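Local coordinates for uncharacterized protein (Methanothermobacter thermautotrophicus, PDB 1L1S) that is of unknown function but belongs to the DsrE/DsrF-like family, whose better-studied members take part in sulfur transfer, at residues S23-L28 / I37-Y42; V7-E12 / G98-R103; V46-R51 / G57-L62. One frame throughout, in Å; residues are numbered along the deposited sequence.

Contact 1. Residues S23-L28 / I37-Y42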
loop_
_atom_site.group_PDB
_atom_site.type_symbol
_atom_site.label_atom_id
_atom_site.label_comp_id
_atom_site.label_asym_id
_atom_site.label_seq_id
_atom_site.Cartn_x
_atom_site.Cartn_y
_atom_site.Cartn_z
ATOM N N SER A 23 -9.380 3.864 -12.687
ATOM C CA SER A 23 -9.835 5.207 -12.392
ATOM C C SER A 23 -8.687 6.057 -11.881
ATOM O O SER A 23 -8.533 7.205 -12.295
ATOM C CB SER A 23 -10.949 5.175 -11.345
ATOM O OG SER A 23 -11.093 6.456 -10.747
ATOM N N ASN A 24 -7.884 5.499 -10.980
ATOM C CA ASN A 24 -6.743 6.238 -10.439
ATOM C C ASN A 24 -5.728 6.593 -11.537
ATOM O O ASN A 24 -5.159 7.684 -11.534
ATOM C CB ASN A 24 -6.055 5.430 -9.337
ATOM C CG ASN A 24 -6.915 5.299 -8.094
ATOM O OD1 ASN A 24 -7.837 6.078 -7.888
ATOM N ND2 ASN A 24 -6.609 4.322 -7.256
ATOM N N VAL A 25 -5.496 5.677 -12.473
ATOM C CA VAL A 25 -4.552 5.947 -13.569
ATOM C C VAL A 25 -5.036 7.110 -14.446
ATOM O O VAL A 25 -4.265 8.000 -14.788
ATOM C CB VAL A 25 -4.356 4.701 -14.464
ATOM C CG1 VAL A 25 -3.652 5.081 -15.768
ATOM C CG2 VAL A 25 -3.534 3.655 -13.697
ATOM N N ARG A 26 -6.315 7.104 -14.796
ATOM C CA ARG A 26 -6.872 8.172 -15.616
ATOM C C ARG A 26 -6.889 9.501 -14.862
ATOM O O ARG A 26 -6.533 10.534 -15.416
ATOM C CB ARG A 26 -8.284 7.804 -16.065
ATOM C CG ARG A 26 -8.305 6.731 -17.130
ATOM C CD ARG A 26 -9.718 6.359 -17.548
ATOM N NE ARG A 26 -9.684 5.417 -18.664
ATOM C CZ ARG A 26 -10.447 4.331 -18.762
ATOM N NH1 ARG A 26 -11.322 4.035 -17.811
ATOM N NH2 ARG A 26 -10.311 3.524 -19.804
ATOM N N ASN A 27 -7.297 9.456 -13.598
ATOM C CA ASN A 27 -7.361 10.644 -12.746
ATOM C C ASN A 27 -5.984 11.301 -12.702
ATOM O O ASN A 27 -5.841 12.522 -12.866
ATOM C CB ASN A 27 -7.796 10.231 -11.332
ATOM C CG ASN A 27 -7.944 11.415 -10.368
ATOM O OD1 ASN A 27 -8.805 11.401 -9.482
ATOM N ND2 ASN A 27 -7.097 12.422 -10.520
ATOM N N LEU A 28 -4.975 10.469 -12.490
ATOM C CA LEU A 28 -3.610 10.922 -12.402
ATOM C C LEU A 28 -3.148 11.615 -13.684
ATOM O O LEU A 28 -2.528 12.670 -13.627
ATOM C CB LEU A 28 -2.710 9.734 -12.070
ATOM C CG LEU A 28 -1.295 10.047 -11.614
ATOM C CD1 LEU A 28 -1.334 10.980 -10.406
ATOM C CD2 LEU A 28 -0.586 8.753 -11.264
ATOM N N ILE A 37 3.712 6.672 -16.078
ATOM C CA ILE A 37 3.047 5.660 -15.269
ATOM C C ILE A 37 3.287 4.201 -15.659
ATOM O O ILE A 37 3.218 3.846 -16.835
ATOM C CB ILE A 37 1.519 5.831 -15.304
ATOM C CG1 ILE A 37 1.114 7.269 -14.966
ATOM C CG2 ILE A 37 0.875 4.850 -14.327
ATOM C CD1 ILE A 37 -0.416 7.474 -14.973
ATOM N N GLU A 38 3.517 3.359 -14.648
ATOM C CA GLU A 38 3.675 1.926 -14.848
ATOM C C GLU A 38 2.745 1.205 -13.894
ATOM O O GLU A 38 2.573 1.621 -12.751
ATOM C CB GLU A 38 5.107 1.464 -14.591
ATOM C CG GLU A 38 6.118 2.030 -15.578
ATOM C CD GLU A 38 7.463 1.330 -15.493
ATOM O OE1 GLU A 38 7.794 0.809 -14.400
ATOM O OE2 GLU A 38 8.187 1.312 -16.515
ATOM N N VAL A 39 2.135 0.129 -14.373
ATOM C CA VAL A 39 1.228 -0.665 -13.561
ATOM C C VAL A 39 1.785 -2.086 -13.453
ATOM O O VAL A 39 1.869 -2.817 -14.450
ATOM C CB VAL A 39 -0.179 -0.724 -14.182
ATOM C CG1 VAL A 39 -1.080 -1.575 -13.332
ATOM C CG2 VAL A 39 -0.762 0.670 -14.307
ATOM N N VAL A 40 2.166 -2.460 -12.234
ATOM C CA VAL A 40 2.716 -3.772 -11.962
ATOM C C VAL A 40 1.654 -4.652 -11.322
ATOM O O VAL A 40 1.162 -4.368 -10.223
ATOM C CB VAL A 40 3.925 -3.691 -11.005
ATOM C CG1 VAL A 40 4.460 -5.103 -10.720
ATOM C CG2 VAL A 40 5.010 -2.820 -11.610
ATOM N N ALA A 41 1.320 -5.732 -12.015
ATOM C CA ALA A 41 0.311 -6.657 -11.548
ATOM C C ALA A 41 0.908 -8.039 -11.363
ATOM O O ALA A 41 1.590 -8.548 -12.260
ATOM C CB ALA A 41 -0.822 -6.725 -12.557
ATOM N N TYR A 42 0.688 -8.640 -10.199
ATOM C CA TYR A 42 1.176 -9.993 -9.978
ATOM C C TYR A 42 0.111 -10.789 -9.228
ATOM O O TYR A 42 -0.931 -10.240 -8.875
ATOM C CB TYR A 42 2.546 -9.998 -9.276
ATOM C CG TYR A 42 2.630 -9.358 -7.905
ATOM C CD1 TYR A 42 2.227 -10.050 -6.760
ATOM C CD2 TYR A 42 3.164 -8.079 -7.746
ATOM C CE1 TYR A 42 2.364 -9.486 -5.485
ATOM C CE2 TYR A 42 3.303 -7.501 -6.473
ATOM C CZ TYR A 42 2.901 -8.211 -5.350
ATOM O OH TYR A 42 3.031 -7.646 -4.089
#
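Ile37 turns CG1 anti to its own carbonyl carbon (chi1 -51°) and then extends straight to CD1 (chi2 -179°). This carries the CD1 methyl from the strand to the helix, between two residues almost one turn apart. Ile37 CD1 lies 3.9 Å from Leu28 CD2 and 4.1 Å from Val25 CG1. Ile37 CD1 is also 3.9 Å from the backbone oxygen Val25 O. Val25 divides its methyls between two strand residues. CG1 goes to Ile37, while Val25 CG2 meets Val39 CG2 at 4.1 Å. The side chains approach each other at a slant, and no hydrogen bond crosses the contact.

Strand 4-10, helix 15-31 and strand 35-41 form a beta-alpha-beta unit of the parallel sheet. Here its helix lies on its second strand. The segment axes are 10.5 Å apart at closest and nearly antiparallel, as expected where a helix carries the chain back between parallel strands. All four touching residues are buried. Phe8 of the first strand packs against both Ile37 and Leu28. Gly98 of the second subunit packs on Leu28. Val39 also touches Phe69 of the neighbouring strand 68-72.

Contact 2. Residues V7-E12 / G98-R103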
loop_
_atom_site.group_PDB
_atom_site.type_symbol
_atom_site.label_atom_id
_atom_site.label_comp_id
_atom_site.label_asym_id
_atom_site.label_seq_id
_atom_site.Cartn_x
_atom_site.Cartn_y
_atom_site.Cartn_z
ATOM N N VAL A 7 4.546 4.190 -10.098
ATOM C CA VAL A 7 4.255 2.806 -10.393
ATOM C C VAL A 7 3.130 2.332 -9.471
ATOM O O VAL A 7 3.199 2.503 -8.238
ATOM C CB VAL A 7 5.521 1.909 -10.201
ATOM C CG1 VAL A 7 6.096 2.096 -8.813
ATOM C CG2 VAL A 7 5.167 0.449 -10.415
ATOM N N PHE A 8 2.087 1.771 -10.080
ATOM C CA PHE A 8 0.943 1.234 -9.344
ATOM C C PHE A 8 1.161 -0.234 -9.093
ATOM O O PHE A 8 1.824 -0.917 -9.870
ATOM C CB PHE A 8 -0.361 1.398 -10.106
ATOM C CG PHE A 8 -0.887 2.799 -10.113
ATOM C CD1 PHE A 8 -0.360 3.744 -10.974
ATOM C CD2 PHE A 8 -1.931 3.166 -9.263
ATOM C CE1 PHE A 8 -0.869 5.050 -10.998
ATOM C CE2 PHE A 8 -2.452 4.461 -9.273
ATOM C CZ PHE A 8 -1.922 5.403 -10.143
ATOM N N HIS A 9 0.583 -0.711 -8.005
ATOM C CA HIS A 9 0.726 -2.096 -7.593
ATOM C C HIS A 9 -0.642 -2.707 -7.388
ATOM O O HIS A 9 -1.443 -2.190 -6.623
ATOM C CB HIS A 9 1.542 -2.112 -6.293
ATOM C CG HIS A 9 1.522 -3.405 -5.542
ATOM N ND1 HIS A 9 2.148 -3.549 -4.321
ATOM C CD2 HIS A 9 0.945 -4.601 -5.809
ATOM C CE1 HIS A 9 1.956 -4.773 -3.866
ATOM N NE2 HIS A 9 1.229 -5.433 -4.749
ATOM N N ILE A 10 -0.916 -3.792 -8.098
ATOM C CA ILE A 10 -2.177 -4.496 -7.927
ATOM C C ILE A 10 -1.905 -6.001 -7.913
ATOM O O ILE A 10 -1.207 -6.517 -8.778
ATOM C CB ILE A 10 -3.173 -4.132 -9.037
ATOM C CG1 ILE A 10 -4.533 -4.743 -8.725
ATOM C CG2 ILE A 10 -2.659 -4.586 -10.404
ATOM C CD1 ILE A 10 -5.593 -4.311 -9.714
ATOM N N ASP A 11 -2.420 -6.698 -6.906
ATOM C CA ASP A 11 -2.220 -8.138 -6.826
ATOM C C ASP A 11 -3.523 -8.915 -6.610
ATOM O O ASP A 11 -3.506 -10.071 -6.191
ATOM C CB ASP A 11 -1.187 -8.483 -5.736
ATOM C CG ASP A 11 -1.509 -7.847 -4.377
ATOM O OD1 ASP A 11 -0.565 -7.652 -3.574
ATOM O OD2 ASP A 11 -2.690 -7.550 -4.100
ATOM N N GLU A 12 -4.646 -8.273 -6.905
ATOM C CA GLU A 12 -5.965 -8.898 -6.768
ATOM C C GLU A 12 -6.693 -8.624 -8.078
ATOM O O GLU A 12 -6.274 -7.759 -8.845
ATOM C CB GLU A 12 -6.745 -8.266 -5.601
ATOM C CG GLU A 12 -5.949 -8.226 -4.292
ATOM C CD GLU A 12 -6.564 -7.321 -3.221
ATOM O OE1 GLU A 12 -7.465 -7.782 -2.480
ATOM O OE2 GLU A 12 -6.145 -6.144 -3.124
ATOM N N GLY A 98 10.225 -7.089 -7.395
ATOM C CA GLY A 98 11.561 -6.601 -7.689
ATOM C C GLY A 98 11.498 -5.337 -8.540
ATOM O O GLY A 98 12.180 -4.361 -8.256
ATOM N N HIS A 99 10.675 -5.348 -9.583
ATOM C CA HIS A 99 10.554 -4.179 -10.446
ATOM C C HIS A 99 10.076 -2.983 -9.614
ATOM O O HIS A 99 10.591 -1.878 -9.762
ATOM C CB HIS A 99 9.577 -4.438 -11.597
ATOM C CG HIS A 99 9.535 -3.324 -12.599
ATOM N ND1 HIS A 99 10.620 -2.988 -13.382
ATOM C CD2 HIS A 99 8.558 -2.435 -12.910
ATOM C CE1 HIS A 99 10.315 -1.941 -14.130
ATOM N NE2 HIS A 99 9.070 -1.587 -13.863
ATOM N N ILE A 100 9.100 -3.211 -8.737
ATOM C CA ILE A 100 8.586 -2.146 -7.879
ATOM C C ILE A 100 9.699 -1.593 -6.980
ATOM O O ILE A 100 9.845 -0.378 -6.838
ATOM C CB ILE A 100 7.422 -2.648 -6.998
ATOM C CG1 ILE A 100 6.210 -2.994 -7.871
ATOM C CG2 ILE A 100 7.018 -1.576 -5.988
ATOM C CD1 ILE A 100 5.021 -3.596 -7.074
ATOM N N VAL A 101 10.503 -2.478 -6.400
ATOM C CA VAL A 101 11.584 -2.032 -5.537
ATOM C C VAL A 101 12.630 -1.256 -6.327
ATOM O O VAL A 101 13.131 -0.228 -5.866
ATOM C CB VAL A 101 12.249 -3.220 -4.787
ATOM C CG1 VAL A 101 13.548 -2.764 -4.116
ATOM C CG2 VAL A 101 11.286 -3.763 -3.725
ATOM N N ARG A 102 12.954 -1.730 -7.524
ATOM C CA ARG A 102 13.935 -1.026 -8.350
ATOM C C ARG A 102 13.404 0.369 -8.685
ATOM O O ARG A 102 14.112 1.359 -8.594
ATOM C CB ARG A 102 14.190 -1.780 -9.658
ATOM C CG ARG A 102 14.874 -3.130 -9.490
ATOM C CD ARG A 102 15.426 -3.618 -10.820
ATOM N NE ARG A 102 16.227 -4.827 -10.651
ATOM C CZ ARG A 102 15.730 -6.059 -10.601
ATOM N NH1 ARG A 102 14.425 -6.259 -10.716
ATOM N NH2 ARG A 102 16.540 -7.092 -10.425
ATOM N N ARG A 103 12.139 0.422 -9.082
ATOM C CA ARG A 103 11.516 1.680 -9.447
ATOM C C ARG A 103 11.530 2.665 -8.275
ATOM O O ARG A 103 11.949 3.809 -8.422
ATOM C CB ARG A 103 10.088 1.414 -9.915
ATOM C CG ARG A 103 9.695 2.167 -11.149
ATOM C CD ARG A 103 9.936 1.422 -12.473
ATOM N NE ARG A 103 11.260 1.630 -13.029
ATOM C CZ ARG A 103 11.573 1.499 -14.321
ATOM N NH1 ARG A 103 10.662 1.172 -15.225
ATOM N NH2 ARG A 103 12.820 1.673 -14.713
#
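The His9 imidazole carries the CD1 methyl of Ile100 over one face. The protein has an alpha/beta fold, a parallel sheet with helices on both faces. Helix 96-105 covers strand 4-10 on the face turned away from helix 15-31. The contact over the ring is a CH-pi contact, with Ile100 CD1 4.2 Å from the His9 ring centroid and 28° off the ring normal. The closest ring atom is His9 CG, 3.8 Å from Ile100 CD1. Both ring nitrogens have partners. His9 NE2 donates to Asp11 OD1 at 3.1 Å, through a bent bond of 141°. The donor reaches that oxygen from above the carboxylate plane, 62° out of it. His9 ND1 is hydrogen-bonded to Tyr110 OH, and the Tyr42 ring also meets the imidazole.

Phe8, between Val7 and His9, points to helix 15-31 instead. The two segment axes approach to 9.7 Å.

With CG anti to the backbone N, the His9 ring turns one face to Ile100, and the two side chains stand about square to each other. An alanine at His9 is likely to leave Asp11 OD1 and Tyr110 OH without this partner and to strip the flat surface from beneath Ile100 CD1.

Two residues earlier on the strand, Val7 CG2 meets Ile100 CG1 at 4.4 Å. Ile100 also packs on Ile111 of the third subunit. Arg103 gives the strand only the base of its chain. Its guanidinium leads away to salt bridges with Glu38 and Glu106, while Arg103 CB rests 4.2 Å from Val7 CG1.

Contact 3. Residues V46-R51 / G57-L62; sequences VNVLRR and GDVSEL
The CB of Val59 points toward the loop, and the residue meets Val48 and Leu49 with a single methyl, CG2. Val59 CG2 lies 3.8 Å from the backbone oxygen Val48 O and 4.2 Å from Val48 CG1. Leu49 CD2 is a little further, 4.4 Å from Val59 CG2. The two loop residues start out differently from Val59. Their CB atoms flank the helix rather than face it, and Leu49 reaches back with its outer end. In Val59, CG2 stands anti to the carbonyl carbon and beside the backbone N, which directs it to the loop. No hydrogen bond joins the segments.

Segment 46-51 belongs to the loop that leaves strand 35-41, and segment 57-62 to helix 56-64. Strand 35-41, helix 56-64 and strand 68-72 make a beta-alpha-beta crossover between neighbouring parallel strands. The contact thus packs the loop of the crossover against its own helix. Leu49 and Val59 both also rest on Phe69 of strand 68-72. Val48 touches Val18 of helix 15-31.

Within the loop, Asn47 OD1 lies at the edge of the Arg50 guanidinium, in its plane. In the helix, Gly57 O accepts two bonds from the same face of its plane. Glu61 N lies 3.0 Å from Gly57 O. Ser60 OG lies 3.2 Å from Gly57 O and is tilted 32° from the carbonyl plane.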
loop_
_atom_site.group_PDB
_atom_site.type_symbol
_atom_site.label_atom_id
_atom_site.label_comp_id
_atom_site.label_asym_id
_atom_site.label_seq_id
_atom_site.Cartn_x
_atom_site.Cartn_y
_atom_site.Cartn_z
ATOM N N VAL A 46 -2.520 -10.497 -12.243
ATOM C CA VAL A 46 -2.169 -10.641 -13.652
ATOM C C VAL A 46 -3.359 -11.015 -14.542
ATOM O O VAL A 46 -3.340 -10.743 -15.748
ATOM C CB VAL A 46 -1.038 -11.651 -13.856
ATOM C CG1 VAL A 46 0.182 -11.194 -13.067
ATOM C CG2 VAL A 46 -1.483 -13.040 -13.444
ATOM N N ASN A 47 -4.393 -11.622 -13.964
ATOM C CA ASN A 47 -5.559 -11.983 -14.761
ATOM C C ASN A 47 -6.113 -10.753 -15.478
ATOM O O ASN A 47 -6.757 -10.862 -16.513
ATOM C CB ASN A 47 -6.646 -12.616 -13.887
ATOM C CG ASN A 47 -6.212 -13.945 -13.301
ATOM O OD1 ASN A 47 -5.433 -14.673 -13.915
ATOM N ND2 ASN A 47 -6.723 -14.276 -12.118
ATOM N N VAL A 48 -5.838 -9.576 -14.929
ATOM C CA VAL A 48 -6.304 -8.341 -15.535
ATOM C C VAL A 48 -5.585 -8.043 -16.844
ATOM O O VAL A 48 -6.114 -7.338 -17.708
ATOM C CB VAL A 48 -6.104 -7.150 -14.581
ATOM C CG1 VAL A 48 -6.236 -5.842 -15.346
ATOM C CG2 VAL A 48 -7.142 -7.208 -13.466
ATOM N N LEU A 49 -4.382 -8.582 -16.993
ATOM C CA LEU A 49 -3.600 -8.344 -18.195
ATOM C C LEU A 49 -3.765 -9.425 -19.276
ATOM O O LEU A 49 -3.095 -9.368 -20.304
ATOM C CB LEU A 49 -2.121 -8.200 -17.819
ATOM C CG LEU A 49 -1.789 -7.216 -16.685
ATOM C CD1 LEU A 49 -0.282 -7.113 -16.515
ATOM C CD2 LEU A 49 -2.387 -5.843 -17.004
ATOM N N ARG A 50 -4.645 -10.401 -19.039
ATOM C CA ARG A 50 -4.894 -11.490 -20.001
ATOM C C ARG A 50 -5.600 -10.981 -21.255
ATOM O O ARG A 50 -6.341 -10.007 -21.203
ATOM C CB ARG A 50 -5.801 -12.565 -19.396
ATOM C CG ARG A 50 -5.172 -13.536 -18.428
ATOM C CD ARG A 50 -6.256 -14.452 -17.858
ATOM N NE ARG A 50 -5.733 -15.761 -17.491
ATOM C CZ ARG A 50 -5.398 -16.709 -18.365
ATOM N NH1 ARG A 50 -5.546 -16.507 -19.665
ATOM N NH2 ARG A 50 -4.873 -17.848 -17.941
ATOM N N ARG A 51 -5.394 -11.664 -22.377
ATOM C CA ARG A 51 -6.054 -11.270 -23.617
ATOM C C ARG A 51 -7.575 -11.429 -23.484
ATOM O O ARG A 51 -8.338 -10.606 -23.981
ATOM C CB ARG A 51 -5.555 -12.119 -24.796
ATOM C CG ARG A 51 -6.200 -11.735 -26.133
ATOM C CD ARG A 51 -5.708 -12.582 -27.317
ATOM N NE ARG A 51 -4.285 -12.393 -27.594
ATOM C CZ ARG A 51 -3.314 -13.169 -27.126
ATOM N NH1 ARG A 51 -3.606 -14.210 -26.353
ATOM N NH2 ARG A 51 -2.048 -12.897 -27.425
ATOM N N GLY A 57 -10.159 -3.870 -23.014
ATOM C CA GLY A 57 -10.381 -2.590 -23.661
ATOM C C GLY A 57 -9.695 -1.483 -22.873
ATOM O O GLY A 57 -8.981 -0.645 -23.438
ATOM N N ASP A 58 -9.900 -1.485 -21.555
ATOM C CA ASP A 58 -9.290 -0.477 -20.700
ATOM C C ASP A 58 -7.772 -0.585 -20.749
ATOM O O ASP A 58 -7.072 0.425 -20.882
ATOM C CB ASP A 58 -9.787 -0.623 -19.254
ATOM C CG ASP A 58 -11.213 -0.126 -19.074
ATOM O OD1 ASP A 58 -11.528 0.969 -19.581
ATOM O OD2 ASP A 58 -12.018 -0.818 -18.418
ATOM N N VAL A 59 -7.254 -1.806 -20.670
ATOM C CA VAL A 59 -5.803 -1.973 -20.713
ATOM C C VAL A 59 -5.185 -1.546 -22.043
ATOM O O VAL A 59 -4.176 -0.846 -22.056
ATOM C CB VAL A 59 -5.393 -3.422 -20.403
ATOM C CG1 VAL A 59 -3.909 -3.610 -20.632
ATOM C CG2 VAL A 59 -5.724 -3.742 -18.975
ATOM N N SER A 60 -5.788 -1.944 -23.164
ATOM C CA SER A 60 -5.221 -1.565 -24.459
ATOM C C SER A 60 -5.275 -0.054 -24.651
ATOM O O SER A 60 -4.309 0.554 -25.111
ATOM C CB SER A 60 -5.951 -2.257 -25.610
ATOM O OG SER A 60 -7.187 -1.620 -25.880
ATOM N N GLU A 61 -6.395 0.556 -24.279
ATOM C CA GLU A 61 -6.529 1.998 -24.421
ATOM C C GLU A 61 -5.479 2.780 -23.631
ATOM O O GLU A 61 -4.851 3.689 -24.172
ATOM C CB GLU A 61 -7.913 2.452 -23.979
ATOM C CG GLU A 61 -8.034 3.956 -23.906
ATOM C CD GLU A 61 -9.422 4.405 -23.523
ATOM O OE1 GLU A 61 -9.649 5.636 -23.484
ATOM O OE2 GLU A 61 -10.286 3.531 -23.266
ATOM N N LEU A 62 -5.287 2.436 -22.356
ATOM C CA LEU A 62 -4.302 3.146 -21.534
ATOM C C LEU A 62 -2.875 2.920 -22.013
ATOM O O LEU A 62 -1.996 3.766 -21.815
ATOM C CB LEU A 62 -4.427 2.731 -20.062
ATOM C CG LEU A 62 -5.688 3.258 -19.373
ATOM C CD1 LEU A 62 -5.904 2.593 -18.029
ATOM C CD2 LEU A 62 -5.560 4.744 -19.215
#

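Overall arrangement
Contacts 1 and 2 share one parallel sheet, where strands 4-10 and 35-41 are neighbours. Their centres are about 10 Å apart. Helix 15-31 lies on one face and helix 96-105 on the other. Glu38 ties the two contacts together: its carbonyl meets Phe8 N, and its carboxylate reaches His99 and Arg103. Contact 3 follows contact 1 in sequence, with centres about 11 Å apart. The Arg26-Asp58 salt bridge links their helices. Contacts 2 and 3 do not touch, with centres about 16 Å apart. Contact 2 joins a segment near the start of the chain to one near its end, and the other two contacts fall in between. The helices of contacts 1 and 2 pack on opposite faces of the sheet.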